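Local atomic coordinates of acyl-CoA dehydrogenase family protein (Porphyromonas gingivalis, PDB entry 2OKU), a protein that probably contributes to FAD-dependent acyl-CoA dehydrogenation, the fragment here being the helical C-terminal domain of the longer flavoprotein. Residues V69-H74 against E107-Y112. Sequence-based numbering, arbitrary orientation.
Sequences VEMTAH and EKIDSY
Ile109 points its side chain at the neighbouring helix, and its terminal CD1 meets three residues there. CD1 of Ile109 lies 3.7 Å from CB of Glu70 and 3.9 Å from the backbone N of Met71, placing the methyl against the helix surface itself. The same methyl also meets the edge of the His74 imidazole, close to the ring plane, with CD2 of His74 4.0 Å from CD1 of Ile109. The selenomethionine side chain of Met71 runs past Ile109 in the opposite direction. SE of Met71 sits 3.9 Å from CB and 4.0 Å from CG2 of Ile109, and CE of Met71 lies 4.1 Å from CB of Asp110. CG of Met71 is anti to the backbone N (chi1 -172°) and the chain then bends at chi2 (77°), which carries SE toward the facing helix. No hydrogen bond links 69-74 to 107-112, although NE2 of Gln106, just before the second segment, bonds to O of Met71. The apolar interface joins the consecutive helices 58-87 and 92-115 of the all-helical C-terminal domain as a helical hairpin, roughly antiparallel, the axes of the two segments approaching to 10.0 Å at 148°. Helix 32-53 adds a further layer, where Arg44 and Ala45 touch Met71 and Leu48 touches Asp110. The carboxylate of Asp110 is held by a salt bridge from OD1 to NE of Arg114. Tyr98 of the second subunit anchors the His74 ring through a hydrogen bond between OH of that tyrosine and ND1 of His74.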
loop_
_atom_site.group_PDB
_atom_site.type_symbol
_atom_site.label_atom_id
_atom_site.label_comp_id
_atom_site.label_asym_id
_atom_site.label_seq_id
_atom_site.Cartn_x
_atom_site.Cartn_y
_atom_site.Cartn_z
ATOM N N VAL A 69 -14.064 4.819 -4.626
ATOM C CA VAL A 69 -13.378 4.436 -3.392
ATOM C C VAL A 69 -11.944 3.930 -3.695
ATOM O O VAL A 69 -10.965 4.425 -3.125
ATOM C CB VAL A 69 -14.146 3.379 -2.578
ATOM C CG1 VAL A 69 -13.278 2.910 -1.389
ATOM C CG2 VAL A 69 -15.518 3.888 -2.104
ATOM N N GLU A 70 -11.820 2.966 -4.605
ATOM C CA GLU A 70 -10.522 2.435 -4.988
ATOM C C GLU A 70 -9.561 3.503 -5.511
ATOM O O GLU A 70 -8.388 3.516 -5.147
ATOM C CB GLU A 70 -10.681 1.365 -6.046
ATOM C CG GLU A 70 -11.331 0.113 -5.546
ATOM C CD GLU A 70 -11.499 -0.880 -6.696
ATOM O OE1 GLU A 70 -10.483 -1.109 -7.440
ATOM O OE2 GLU A 70 -12.626 -1.395 -6.841
HETATM N N MSE A 71 -10.082 4.386 -6.363
HETATM C CA MSE A 71 -9.307 5.467 -6.943
HETATM C C MSE A 71 -8.697 6.314 -5.817
HETATM O O MSE A 71 -7.510 6.685 -5.840
HETATM C CB MSE A 71 -10.222 6.313 -7.840
HETATM C CG MSE A 71 -9.500 7.351 -8.647
HETATM SE SE MSE A 71 -8.610 6.454 -10.195
HETATM C CE MSE A 71 -7.779 8.108 -10.938
ATOM N N THR A 72 -9.508 6.588 -4.801
ATOM C CA THR A 72 -9.054 7.318 -3.643
ATOM C C THR A 72 -8.042 6.539 -2.800
ATOM O O THR A 72 -7.038 7.119 -2.351
ATOM C CB THR A 72 -10.274 7.770 -2.769
ATOM O OG1 THR A 72 -11.178 8.555 -3.578
ATOM C CG2 THR A 72 -9.788 8.597 -1.581
ATOM N N ALA A 73 -8.337 5.266 -2.545
ATOM C CA ALA A 73 -7.483 4.369 -1.774
ATOM C C ALA A 73 -6.049 4.350 -2.326
ATOM O O ALA A 73 -5.064 4.406 -1.566
ATOM C CB ALA A 73 -8.078 2.933 -1.749
ATOM N N HIS A 74 -5.900 4.295 -3.648
ATOM C CA HIS A 74 -4.550 4.275 -4.234
ATOM C C HIS A 74 -3.738 5.509 -3.824
ATOM O O HIS A 74 -2.549 5.398 -3.449
ATOM C CB HIS A 74 -4.593 4.097 -5.762
ATOM C CG HIS A 74 -5.126 2.771 -6.172
ATOM N ND1 HIS A 74 -4.539 1.592 -5.774
ATOM C CD2 HIS A 74 -6.212 2.432 -6.900
ATOM C CE1 HIS A 74 -5.264 0.578 -6.219
ATOM N NE2 HIS A 74 -6.265 1.062 -6.938
ATOM N N GLU A 107 -4.971 4.210 -13.393
ATOM C CA GLU A 107 -5.125 4.415 -14.821
ATOM C C GLU A 107 -6.231 3.499 -15.388
ATOM O O GLU A 107 -7.064 3.934 -16.158
ATOM C CB GLU A 107 -3.797 4.175 -15.530
ATOM C CG GLU A 107 -3.820 4.329 -17.031
ATOM C CD GLU A 107 -4.456 5.607 -17.580
ATOM O OE1 GLU A 107 -4.225 6.700 -17.022
ATOM O OE2 GLU A 107 -5.148 5.521 -18.626
ATOM N N LYS A 108 -6.251 2.250 -14.953
ATOM C CA LYS A 108 -7.280 1.289 -15.374
ATOM C C LYS A 108 -8.694 1.786 -14.977
ATOM O O LYS A 108 -9.640 1.771 -15.777
ATOM C CB LYS A 108 -7.010 -0.076 -14.740
ATOM C CG LYS A 108 -5.778 -0.859 -15.276
ATOM C CD LYS A 108 -5.601 -2.077 -14.363
ATOM C CE LYS A 108 -4.377 -2.854 -14.651
ATOM N NZ LYS A 108 -4.261 -4.044 -13.759
ATOM N N ILE A 109 -8.798 2.281 -13.755
ATOM C CA ILE A 109 -10.062 2.804 -13.247
ATOM C C ILE A 109 -10.461 4.055 -14.020
ATOM O O ILE A 109 -11.580 4.154 -14.508
ATOM C CB ILE A 109 -10.030 3.133 -11.742
ATOM C CG1 ILE A 109 -9.759 1.887 -10.883
ATOM C CG2 ILE A 109 -11.376 3.821 -11.338
ATOM C CD1 ILE A 109 -9.304 2.174 -9.422
ATOM N N ASP A 110 -9.549 5.019 -14.123
ATOM C CA ASP A 110 -9.833 6.271 -14.839
ATOM C C ASP A 110 -10.320 6.032 -16.298
ATOM O O ASP A 110 -11.312 6.598 -16.721
ATOM C CB ASP A 110 -8.571 7.140 -14.853
ATOM C CG ASP A 110 -8.843 8.519 -15.376
ATOM O OD1 ASP A 110 -9.441 9.304 -14.648
ATOM O OD2 ASP A 110 -8.452 8.800 -16.517
ATOM N N SER A 111 -9.606 5.183 -17.024
ATOM C CA SER A 111 -9.934 4.799 -18.404
ATOM C C SER A 111 -11.335 4.154 -18.514
ATOM O O SER A 111 -12.161 4.566 -19.329
ATOM C CB SER A 111 -8.833 3.879 -18.937
ATOM O OG SER A 111 -9.133 3.445 -20.256
ATOM N N TYR A 112 -11.594 3.179 -17.649
ATOM C CA TYR A 112 -12.883 2.508 -17.603
ATOM C C TYR A 112 -14.034 3.447 -17.315
ATOM O O TYR A 112 -15.014 3.470 -18.046
ATOM C CB TYR A 112 -12.887 1.362 -16.572
ATOM C CG TYR A 112 -14.287 0.744 -16.466
ATOM C CD1 TYR A 112 -14.673 -0.270 -17.334
ATOM C CD2 TYR A 112 -15.192 1.199 -15.539
ATOM C CE1 TYR A 112 -15.952 -0.834 -17.272
ATOM C CE2 TYR A 112 -16.479 0.637 -15.447
ATOM C CZ TYR A 112 -16.838 -0.383 -16.332
ATOM O OH TYR A 112 -18.093 -0.943 -16.263
#